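Side-chain contacts in type II restriction enzyme MspI (Moraxella sp., PDB 1SA3), which recognises the double-stranded DNA sequence 5'-CCGG-3' and cuts each strand after its first cytosine, leaving 5'-phosphate ends: residues T85-T90 / G94-D99; N117-S122 / V126-Y131; V140-G145 / E149-H154. All coordinates share one frame; numbering follows the deposited sequence.

Contact 1. Residues T85-T90 / G94-D99; sequences TDLGRT and GSPKTD. With NA (sodium ion), chain G.
Gly94 and Thr90 meet inside the loop that joins the antiparallel strands 77-84 and 100-106 of the PD-(D/E)XK nuclease core, and the loop folds back on itself as far as the metal site. The Gly94 carbonyl O lies 3.7 Å from Thr90 CA, a backbone approach made without any side chain from the glycine. Ser95 is a looser neighbour, with OG 4.0 Å from the methyl CG2 of Thr90. Pro96 lays ring carbon CD 3.3 Å from the carbonyl O of Arg89, and its CG makes the apolar contact, 4.3 Å from Leu87 CD1. Leu199 touches both Leu87 and Pro96 from another loop. At Thr98 the methyl CG2 lies anti to the backbone N, which directs it at Thr85, where OG1 is 3.6 Å away; the two threonine side chains cross obliquely. Thr98 OG1 is used otherwise, in a hydrogen bond to Ile198 O. The carbonyl O of Asp99 serves two partners. Thr85 N donates to it over 3.1 Å in a fairly straight bond (160° at the hydrogen) from 46° out of the carbonyl plane, while the same oxygen binds the sodium ion. Glu35 and Asp84 are further ligands. Two waters also coordinate the metal, water 1 at 2.3 Å from sodium. Water 2 donates a hydrogen bond to Asp99 OD1, and water 1 donates one to Thr85 O at 2.7 Å.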
loop_
_atom_site.group_PDB
_atom_site.type_symbol
_atom_site.label_atom_id
_atom_site.label_comp_id
_atom_site.label_asym_id
_atom_site.label_seq_id
_atom_site.Cartn_x
_atom_site.Cartn_y
_atom_site.Cartn_z
ATOM N N THR E 85 -0.074 12.778 -6.318
ATOM C CA THR E 85 0.884 13.368 -5.394
ATOM C C THR E 85 2.282 13.276 -5.966
ATOM O O THR E 85 2.772 12.192 -6.275
ATOM C CB THR E 85 0.859 12.656 -4.026
ATOM O OG1 THR E 85 -0.439 12.808 -3.443
ATOM C CG2 THR E 85 1.904 13.255 -3.080
ATOM N N ASP E 86 2.928 14.421 -6.114
ATOM C CA ASP E 86 4.282 14.451 -6.633
ATOM C C ASP E 86 4.978 15.600 -5.928
ATOM O O ASP E 86 4.940 16.738 -6.385
ATOM C CB ASP E 86 4.252 14.660 -8.146
ATOM C CG ASP E 86 5.632 14.803 -8.742
ATOM O OD1 ASP E 86 6.557 14.091 -8.296
ATOM O OD2 ASP E 86 5.784 15.625 -9.667
ATOM N N LEU E 87 5.597 15.284 -4.800
ATOM C CA LEU E 87 6.270 16.287 -3.983
ATOM C C LEU E 87 7.685 16.604 -4.439
ATOM O O LEU E 87 8.229 17.670 -4.124
ATOM C CB LEU E 87 6.281 15.820 -2.527
ATOM C CG LEU E 87 4.908 15.357 -2.035
ATOM C CD1 LEU E 87 5.014 14.889 -0.589
ATOM C CD2 LEU E 87 3.898 16.490 -2.172
ATOM N N GLY E 88 8.284 15.674 -5.176
ATOM C CA GLY E 88 9.632 15.888 -5.669
ATOM C C GLY E 88 10.671 15.998 -4.573
ATOM O O GLY E 88 11.668 16.704 -4.717
ATOM N N ARG E 89 10.443 15.299 -3.467
ATOM C CA ARG E 89 11.383 15.332 -2.357
ATOM C C ARG E 89 11.484 13.974 -1.684
ATOM O O ARG E 89 10.670 13.081 -1.927
ATOM C CB ARG E 89 10.966 16.395 -1.336
ATOM C CG ARG E 89 9.501 16.358 -0.942
ATOM C CD ARG E 89 9.186 17.381 0.149
ATOM N NE ARG E 89 9.996 17.154 1.344
ATOM C CZ ARG E 89 9.612 17.458 2.579
ATOM N NH1 ARG E 89 8.426 18.004 2.786
ATOM N NH2 ARG E 89 10.410 17.206 3.610
ATOM N N THR E 90 12.501 13.815 -0.848
ATOM C CA THR E 90 12.695 12.563 -0.143
ATOM C C THR E 90 12.772 12.854 1.339
ATOM O O THR E 90 13.061 13.976 1.749
ATOM C CB THR E 90 13.995 11.860 -0.577
ATOM O OG1 THR E 90 15.125 12.573 -0.061
ATOM C CG2 THR E 90 14.082 11.809 -2.088
ATOM N N GLY E 94 13.544 7.543 2.149
ATOM C CA GLY E 94 13.324 7.705 0.721
ATOM C C GLY E 94 12.102 8.523 0.347
ATOM O O GLY E 94 11.575 9.290 1.152
ATOM N N SER E 95 11.653 8.360 -0.890
ATOM C CA SER E 95 10.487 9.084 -1.378
ATOM C C SER E 95 9.229 8.668 -0.624
ATOM O O SER E 95 9.022 7.489 -0.348
ATOM C CB SER E 95 10.290 8.821 -2.871
ATOM O OG SER E 95 11.425 9.233 -3.608
ATOM N N PRO E 96 8.378 9.643 -0.269
ATOM C CA PRO E 96 7.141 9.342 0.452
ATOM C C PRO E 96 6.343 8.277 -0.295
ATOM O O PRO E 96 6.379 8.215 -1.531
ATOM C CB PRO E 96 6.423 10.689 0.470
ATOM C CG PRO E 96 7.558 11.654 0.566
ATOM C CD PRO E 96 8.535 11.097 -0.450
ATOM N N LYS E 97 5.626 7.458 0.466
ATOM C CA LYS E 97 4.804 6.384 -0.087
ATOM C C LYS E 97 3.419 6.851 -0.563
ATOM O O LYS E 97 2.557 6.036 -0.905
ATOM C CB LYS E 97 4.608 5.273 0.946
ATOM C CG LYS E 97 5.902 4.629 1.417
ATOM C CD LYS E 97 6.535 3.793 0.318
ATOM C CE LYS E 97 7.828 3.148 0.789
ATOM N NZ LYS E 97 8.842 3.076 -0.300
ATOM N N THR E 98 3.207 8.161 -0.596
ATOM C CA THR E 98 1.915 8.697 -1.004
ATOM C C THR E 98 1.784 8.848 -2.514
ATOM O O THR E 98 2.521 9.616 -3.139
ATOM C CB THR E 98 1.664 10.055 -0.319
ATOM O OG1 THR E 98 1.747 9.882 1.103
ATOM C CG2 THR E 98 0.287 10.588 -0.673
ATOM N N ASP E 99 0.838 8.114 -3.099
ATOM C CA ASP E 99 0.617 8.157 -4.542
ATOM C C ASP E 99 -0.371 9.228 -4.961
ATOM O O ASP E 99 -0.302 9.735 -6.082
ATOM C CB ASP E 99 0.085 6.808 -5.051
ATOM C CG ASP E 99 1.114 5.705 -4.970
ATOM O OD1 ASP E 99 2.278 5.966 -5.324
ATOM O OD2 ASP E 99 0.762 4.575 -4.570
HETATM NA NA NA G . 0.807 8.866 -8.350
HETATM O O HOH W 1 2.681 9.813 -7.441
HETATM O O HOH W 2 2.021 6.825 -7.986
#

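Contact 2. Residues N117-S122 / V126-Y131; sequences NIKHSS and VSIAEY. With nucleotides of chain A.
Lys119 lies alongside the start of 126-131, its aliphatic chain passing Val126 and then Ser127. CD meets the methyl CG1 of Val126 at 3.9 Å, and Lys119 CE comes within 3.5 Å of Ser127 O. The chain runs extended until it bends at chi4 (-54°), a turn that brings NZ to water 3 at 2.9 Å. That water donates to Ile128 O at 2.7 Å, so the side-chain nitrogen of Lys119 and the carbonyl of Ile128 are joined through one water. Two residues on, Ser121 also points at Val126, with its OG 3.8 Å from Val126 CB. Ser121 OG lies anti to its own backbone N (chi1 178°) and donates to DG7 OP2 of chain A.

His120 leans the other way, in keeping with the alternation of a strand. Its ND1, 2.7 Å from DG6 OP1 of chain A, meets that oxygen near the ring plane at the edge; the backbone N of His120 donates to the same oxygen at 162°. From the facing segment, Ser127 OG donates to DG6 N7 of chain A over 2.8 Å, a contact with the base itself that fits recognition of guanine. Asn117-Ile118-Lys119 probably corresponds to the (D/E)XK half of the PD-(D/E)XK signature, with asparagine in place of the acid.

No direct hydrogen bond joins the two segments. Strand 111-121 is the middle strand of the five-stranded sheet, flanked by 100-106 and 203-210, with helix 23-41 against Ile118 and His120. Strand 127-131 edges the small antiparallel sheet, where Ile128 and Ala129 form a classic beta bulge opposite Phe260 of strand 258-261.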
loop_
_atom_site.group_PDB
_atom_site.type_symbol
_atom_site.label_atom_id
_atom_site.label_comp_id
_atom_site.label_asym_id
_atom_site.label_seq_id
_atom_site.Cartn_x
_atom_site.Cartn_y
_atom_site.Cartn_z
ATOM N N ASN E 117 -1.981 5.248 -0.914
ATOM C CA ASN E 117 -0.974 4.456 -1.605
ATOM C C ASN E 117 -1.851 3.516 -2.441
ATOM O O ASN E 117 -2.738 2.854 -1.908
ATOM C CB ASN E 117 -0.104 3.653 -0.646
ATOM C CG ASN E 117 0.925 2.802 -1.382
ATOM O OD1 ASN E 117 0.654 1.659 -1.735
ATOM N ND2 ASN E 117 2.099 3.371 -1.636
ATOM N N ILE E 118 -1.610 3.469 -3.744
ATOM C CA ILE E 118 -2.436 2.651 -4.633
ATOM C C ILE E 118 -1.615 1.704 -5.484
ATOM O O ILE E 118 -0.636 2.115 -6.098
ATOM C CB ILE E 118 -3.264 3.552 -5.576
ATOM C CG1 ILE E 118 -3.976 4.629 -4.754
ATOM C CG2 ILE E 118 -4.285 2.707 -6.364
ATOM C CD1 ILE E 118 -4.722 5.673 -5.585
ATOM N N LYS E 119 -2.027 0.437 -5.523
ATOM C CA LYS E 119 -1.330 -0.572 -6.312
ATOM C C LYS E 119 -2.309 -1.506 -7.003
ATOM O O LYS E 119 -3.501 -1.530 -6.685
ATOM C CB LYS E 119 -0.430 -1.439 -5.431
ATOM C CG LYS E 119 0.701 -0.727 -4.731
ATOM C CD LYS E 119 1.513 -1.730 -3.891
ATOM C CE LYS E 119 2.488 -1.012 -2.979
ATOM N NZ LYS E 119 3.374 -0.070 -3.735
ATOM N N HIS E 120 -1.790 -2.263 -7.967
ATOM C CA HIS E 120 -2.588 -3.263 -8.675
ATOM C C HIS E 120 -1.733 -4.523 -8.665
ATOM O O HIS E 120 -0.505 -4.453 -8.706
ATOM C CB HIS E 120 -2.872 -2.850 -10.124
ATOM C CG HIS E 120 -1.795 -3.237 -11.091
ATOM N ND1 HIS E 120 -0.555 -2.636 -11.110
ATOM C CD2 HIS E 120 -1.775 -4.170 -12.073
ATOM C CE1 HIS E 120 0.183 -3.182 -12.059
ATOM N NE2 HIS E 120 -0.534 -4.116 -12.661
ATOM N N SER E 121 -2.385 -5.673 -8.608
ATOM C CA SER E 121 -1.679 -6.945 -8.585
ATOM C C SER E 121 -2.652 -8.060 -8.903
ATOM O O SER E 121 -3.860 -7.912 -8.723
ATOM C CB SER E 121 -1.075 -7.204 -7.202
ATOM O OG SER E 121 -0.427 -8.468 -7.158
ATOM N N SER E 122 -2.110 -9.181 -9.366
ATOM C CA SER E 122 -2.924 -10.344 -9.679
ATOM C C SER E 122 -2.910 -11.253 -8.462
ATOM O O SER E 122 -3.629 -12.241 -8.419
ATOM C CB SER E 122 -2.343 -11.085 -10.883
ATOM O OG SER E 122 -1.009 -11.470 -10.617
ATOM N N VAL E 126 1.954 -8.231 -2.722
ATOM C CA VAL E 126 2.776 -7.624 -3.750
ATOM C C VAL E 126 3.813 -6.738 -3.066
ATOM O O VAL E 126 3.633 -6.319 -1.922
ATOM C CB VAL E 126 1.918 -6.775 -4.695
ATOM C CG1 VAL E 126 1.292 -5.626 -3.917
ATOM C CG2 VAL E 126 2.751 -6.282 -5.863
ATOM N N SER E 127 4.901 -6.475 -3.774
ATOM C CA SER E 127 5.977 -5.649 -3.246
ATOM C C SER E 127 5.467 -4.324 -2.698
ATOM O O SER E 127 4.732 -3.606 -3.377
ATOM C CB SER E 127 7.006 -5.385 -4.347
ATOM O OG SER E 127 7.507 -6.607 -4.867
ATOM N N ILE E 128 5.844 -4.009 -1.460
ATOM C CA ILE E 128 5.450 -2.745 -0.852
ATOM C C ILE E 128 6.630 -1.793 -0.747
ATOM O O ILE E 128 6.445 -0.578 -0.683
ATOM C CB ILE E 128 4.853 -2.931 0.555
ATOM C CG1 ILE E 128 5.732 -3.871 1.373
ATOM C CG2 ILE E 128 3.414 -3.426 0.442
ATOM C CD1 ILE E 128 5.225 -4.093 2.799
ATOM N N ALA E 129 7.843 -2.336 -0.716
ATOM C CA ALA E 129 9.028 -1.483 -0.638
ATOM C C ALA E 129 10.312 -2.279 -0.514
ATOM O O ALA E 129 10.296 -3.484 -0.255
ATOM C CB ALA E 129 8.905 -0.528 0.548
ATOM N N GLU E 130 11.428 -1.589 -0.715
ATOM C CA GLU E 130 12.741 -2.197 -0.587
ATOM C C GLU E 130 13.597 -1.240 0.240
ATOM O O GLU E 130 13.508 -0.017 0.082
ATOM C CB GLU E 130 13.368 -2.451 -1.964
ATOM C CG GLU E 130 13.539 -1.225 -2.844
ATOM C CD GLU E 130 14.266 -1.561 -4.132
ATOM O OE1 GLU E 130 13.754 -2.391 -4.918
ATOM O OE2 GLU E 130 15.357 -1.001 -4.354
ATOM N N TYR E 131 14.404 -1.794 1.142
ATOM C CA TYR E 131 15.235 -0.955 1.997
ATOM C C TYR E 131 16.515 -1.651 2.411
ATOM O O TYR E 131 16.606 -2.874 2.383
ATOM C CB TYR E 131 14.513 -0.604 3.305
ATOM C CG TYR E 131 13.116 -0.031 3.212
ATOM C CD1 TYR E 131 12.008 -0.817 3.520
ATOM C CD2 TYR E 131 12.906 1.312 2.904
ATOM C CE1 TYR E 131 10.730 -0.288 3.536
ATOM C CE2 TYR E 131 11.616 1.857 2.915
ATOM C CZ TYR E 131 10.540 1.048 3.234
ATOM O OH TYR E 131 9.269 1.561 3.256
ATOM P P DG A 6 2.162 -1.925 -8.804
ATOM O OP1 DG A 6 0.757 -1.477 -8.998
ATOM O OP2 DG A 6 2.626 -2.307 -7.439
ATOM O "O5'" DG A 6 2.493 -3.137 -9.776
ATOM C "C5'" DG A 6 2.824 -4.423 -9.266
ATOM C "C4'" DG A 6 3.335 -5.294 -10.385
ATOM O "O4'" DG A 6 4.749 -4.997 -10.514
ATOM C "C3'" DG A 6 3.258 -6.782 -10.056
ATOM O "O3'" DG A 6 2.217 -7.471 -10.722
ATOM C "C2'" DG A 6 4.588 -7.357 -10.502
ATOM C "C1'" DG A 6 5.519 -6.176 -10.703
ATOM N N9 DG A 6 6.498 -6.269 -9.622
ATOM C C8 DG A 6 6.507 -5.578 -8.429
ATOM N N7 DG A 6 7.426 -6.006 -7.596
ATOM C C5 DG A 6 8.083 -7.012 -8.294
ATOM C C6 DG A 6 9.170 -7.854 -7.901
ATOM O O6 DG A 6 9.773 -7.883 -6.818
ATOM N N1 DG A 6 9.529 -8.736 -8.921
ATOM C C2 DG A 6 8.917 -8.808 -10.158
ATOM N N2 DG A 6 9.398 -9.736 -11.014
ATOM N N3 DG A 6 7.905 -8.034 -10.529
ATOM C C4 DG A 6 7.543 -7.167 -9.557
ATOM P P DG A 7 1.690 -8.852 -10.096
ATOM O OP1 DG A 7 0.368 -9.115 -10.705
ATOM O OP2 DG A 7 1.828 -8.833 -8.619
ATOM O "O5'" DG A 7 2.736 -9.907 -10.651
ATOM C "C5'" DG A 7 3.082 -9.904 -12.030
ATOM C "C4'" DG A 7 3.974 -11.079 -12.343
ATOM O "O4'" DG A 7 5.262 -10.884 -11.707
ATOM C "C3'" DG A 7 3.433 -12.413 -11.830
ATOM O "O3'" DG A 7 3.646 -13.436 -12.799
ATOM C "C2'" DG A 7 4.270 -12.688 -10.596
ATOM C "C1'" DG A 7 5.596 -12.034 -10.952
ATOM N N9 DG A 7 6.348 -11.608 -9.776
ATOM C C8 DG A 7 6.022 -10.601 -8.900
ATOM N N7 DG A 7 6.852 -10.507 -7.897
ATOM C C5 DG A 7 7.792 -11.501 -8.131
ATOM C C6 DG A 7 8.938 -11.893 -7.375
ATOM O O6 DG A 7 9.363 -11.422 -6.307
ATOM N N1 DG A 7 9.610 -12.954 -7.981
ATOM C C2 DG A 7 9.233 -13.562 -9.159
ATOM N N2 DG A 7 10.010 -14.567 -9.587
ATOM N N3 DG A 7 8.174 -13.208 -9.867
ATOM C C4 DG A 7 7.504 -12.181 -9.298
ATOM P P DC A 4 12.110 3.585 -4.026
ATOM O OP1 DC A 4 11.555 4.778 -3.357
ATOM O OP2 DC A 4 12.460 2.387 -3.222
ATOM O "O5'" DC A 4 11.062 3.152 -5.133
ATOM C "C5'" DC A 4 10.583 4.113 -6.055
ATOM C "C4'" DC A 4 9.574 3.478 -6.976
ATOM O "O4'" DC A 4 10.277 2.620 -7.909
ATOM C "C3'" DC A 4 8.541 2.604 -6.256
ATOM O "O3'" DC A 4 7.227 2.963 -6.695
ATOM C "C2'" DC A 4 8.938 1.185 -6.640
ATOM C "C1'" DC A 4 9.638 1.362 -7.985
ATOM N N1 DC A 4 10.672 0.350 -8.272
ATOM C C2 DC A 4 10.752 -0.205 -9.564
ATOM O O2 DC A 4 9.972 0.191 -10.446
ATOM N N3 DC A 4 11.676 -1.159 -9.815
ATOM C C4 DC A 4 12.499 -1.567 -8.845
ATOM N N4 DC A 4 13.377 -2.531 -9.134
ATOM C C5 DC A 4 12.454 -1.008 -7.531
ATOM C C6 DC A 4 11.537 -0.061 -7.292
HETATM O O HOH W 3 4.231 0.836 -1.136
#

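Contact 3. Residues V140-G145 / E149-H154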
loop_
_atom_site.group_PDB
_atom_site.type_symbol
_atom_site.label_atom_id
_atom_site.label_comp_id
_atom_site.label_asym_id
_atom_site.label_seq_id
_atom_site.Cartn_x
_atom_site.Cartn_y
_atom_site.Cartn_z
ATOM N N VAL E 140 12.586 1.977 12.490
ATOM C CA VAL E 140 11.856 1.188 13.482
ATOM C C VAL E 140 12.346 1.365 14.928
ATOM O O VAL E 140 11.592 1.138 15.878
ATOM C CB VAL E 140 11.892 -0.317 13.103
ATOM C CG1 VAL E 140 11.074 -1.146 14.094
ATOM C CG2 VAL E 140 11.332 -0.508 11.683
ATOM N N GLY E 141 13.600 1.775 15.092
ATOM C CA GLY E 141 14.143 1.975 16.425
ATOM C C GLY E 141 15.010 0.827 16.918
ATOM O O GLY E 141 15.139 0.614 18.126
ATOM N N ILE E 142 15.609 0.090 15.986
ATOM C CA ILE E 142 16.467 -1.045 16.323
ATOM C C ILE E 142 17.934 -0.607 16.287
ATOM O O ILE E 142 18.408 -0.070 15.287
ATOM C CB ILE E 142 16.247 -2.208 15.324
ATOM C CG1 ILE E 142 14.773 -2.621 15.342
ATOM C CG2 ILE E 142 17.128 -3.395 15.688
ATOM C CD1 ILE E 142 14.348 -3.506 14.174
ATOM N N SER E 143 18.650 -0.827 17.385
ATOM C CA SER E 143 20.055 -0.435 17.453
ATOM C C SER E 143 20.966 -1.615 17.124
ATOM O O SER E 143 20.492 -2.719 16.841
ATOM C CB SER E 143 20.384 0.095 18.853
ATOM O OG SER E 143 20.076 -0.879 19.828
ATOM N N ASP E 144 22.273 -1.382 17.154
ATOM C CA ASP E 144 23.224 -2.448 16.872
ATOM C C ASP E 144 22.958 -3.622 17.810
ATOM O O ASP E 144 22.510 -3.439 18.940
ATOM C CB ASP E 144 24.667 -1.952 17.046
ATOM C CG ASP E 144 25.079 -0.950 15.973
ATOM O OD1 ASP E 144 24.400 -0.883 14.922
ATOM O OD2 ASP E 144 26.089 -0.240 16.168
ATOM N N GLY E 145 23.220 -4.834 17.336
ATOM C CA GLY E 145 22.987 -5.992 18.175
ATOM C C GLY E 145 22.612 -7.231 17.394
ATOM O O GLY E 145 22.711 -7.265 16.167
ATOM N N GLU E 149 21.832 -7.734 13.300
ATOM C CA GLU E 149 22.649 -8.671 12.536
ATOM C C GLU E 149 21.871 -9.812 11.887
ATOM O O GLU E 149 22.237 -10.257 10.801
ATOM C CB GLU E 149 23.775 -9.236 13.405
ATOM C CG GLU E 149 24.806 -8.194 13.801
ATOM C CD GLU E 149 25.313 -7.380 12.621
ATOM O OE1 GLU E 149 25.650 -7.980 11.579
ATOM O OE2 GLU E 149 25.391 -6.138 12.732
ATOM N N LEU E 150 20.809 -10.292 12.529
ATOM C CA LEU E 150 20.023 -11.372 11.939
ATOM C C LEU E 150 19.285 -10.797 10.728
ATOM O O LEU E 150 19.162 -11.451 9.685
ATOM C CB LEU E 150 19.037 -11.946 12.966
ATOM C CG LEU E 150 19.679 -12.808 14.068
ATOM C CD1 LEU E 150 18.675 -13.085 15.182
ATOM C CD2 LEU E 150 20.181 -14.115 13.468
ATOM N N ILE E 151 18.809 -9.564 10.863
ATOM C CA ILE E 151 18.135 -8.925 9.743
ATOM C C ILE E 151 19.165 -8.732 8.627
ATOM O O ILE E 151 18.879 -8.993 7.456
ATOM C CB ILE E 151 17.533 -7.558 10.135
ATOM C CG1 ILE E 151 16.435 -7.765 11.182
ATOM C CG2 ILE E 151 16.964 -6.865 8.885
ATOM C CD1 ILE E 151 15.879 -6.472 11.781
ATOM N N ARG E 152 20.367 -8.284 8.990
ATOM C CA ARG E 152 21.417 -8.069 7.998
ATOM C C ARG E 152 21.792 -9.377 7.311
ATOM O O ARG E 152 22.116 -9.384 6.127
ATOM C CB ARG E 152 22.675 -7.466 8.641
ATOM C CG ARG E 152 23.683 -6.921 7.628
ATOM C CD ARG E 152 25.089 -6.774 8.213
ATOM N NE ARG E 152 25.127 -5.963 9.425
ATOM C CZ ARG E 152 24.871 -4.658 9.482
ATOM N NH1 ARG E 152 24.552 -3.982 8.389
ATOM N NH2 ARG E 152 24.946 -4.022 10.644
ATOM N N LYS E 153 21.769 -10.480 8.057
ATOM C CA LYS E 153 22.102 -11.780 7.486
ATOM C C LYS E 153 21.094 -12.108 6.393
ATOM O O LYS E 153 21.458 -12.622 5.336
ATOM C CB LYS E 153 22.059 -12.880 8.548
ATOM C CG LYS E 153 22.333 -14.272 7.979
ATOM C CD LYS E 153 22.312 -15.352 9.056
ATOM C CE LYS E 153 22.551 -16.741 8.466
ATOM N NZ LYS E 153 23.830 -16.815 7.688
ATOM N N HIS E 154 19.827 -11.812 6.665
ATOM C CA HIS E 154 18.758 -12.064 5.704
ATOM C C HIS E 154 19.022 -11.223 4.455
ATOM O O HIS E 154 18.894 -11.703 3.327
ATOM C CB HIS E 154 17.409 -11.687 6.312
ATOM C CG HIS E 154 16.238 -12.321 5.628
ATOM N ND1 HIS E 154 15.906 -12.053 4.318
ATOM C CD2 HIS E 154 15.333 -13.228 6.069
ATOM C CE1 HIS E 154 14.848 -12.768 3.981
ATOM N NE2 HIS E 154 14.480 -13.489 5.026
HETATM O O HOH W 4 24.824 -4.741 14.975
#
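Ile142 and Ile151 hold the same side-chain shape: in each, CG1 stands anti to the carbonyl carbon (chi1 -58° and -64°) and CD1 continues extended. Because both bonds from backbone to side chain point at the opposing segment, the two chains reach toward each other tip to tip, and CD1 of Ile142 meets CD1 of Ile151 at 4.1 Å. In Glu149, chi1 (-67°) places CG 3.3 Å from Gly145 O, and a bend at chi2 then turns the carboxylate.

Gly145 occupies the N-cap position of helix 146-157. Its carbonyl O accepts from Glu149 N at 3.0 Å, the opening i to i+4 bond of the helix, and its N gives a second tie: it donates to water 4 at 2.9 Å, which in turn donates to Glu149 OE2 at 2.7 Å. One glutamate thus engages the cap residue directly through its backbone N and, by way of water 4, through its carboxylate.

Arg152, three residues on, also holds the carboxylate, in a salt bridge. Arg152 NE reaches OE1 of Glu149 at 3.0 Å and Arg152 NH2 reaches Glu149 OE2 at 3.0 Å, a side-on, two-nitrogen grip with each oxygen met on its syn side. The carboxylate meets the guanidinium edge in that group's plane, while its own plane is tilted against it; the paired bonds probably limit rotation of both groups. Arg152 NH2 also pairs with Glu134, tying this helix to the preceding one.

The arrangement is a short loop linking helices 133-140 and 146-157, closed by the N-cap of the second. Cys137 of the first helix touches Ile142, Val133 touches Ile151, and Leu171 of helix 165-175 packs against Ile151, with Tyr178 from a nearby loop reaching Ile142.

Contact 2 is buried near the centre of the chain, contact 1 lies at the surface, and contact 3 is partly buried and farthest out. Contacts 1 and 2 touch directly: Asp99 OD2 lies 2.7 Å from Ile118 N and Lys97 O lies 2.8 Å from Asn117 ND2, both probable hydrogen bonds that tie the metal-binding loop to the central strand. Contact 3 meets neither, its nearest atoms being about 8 Å from contact 2. Their chemistry follows position: one carbonyl and two waters on sodium in contact 1, side chains and backbone amides on DNA in contact 2, and a helix start with an ion pair and a pair of isoleucine tips in contact 3.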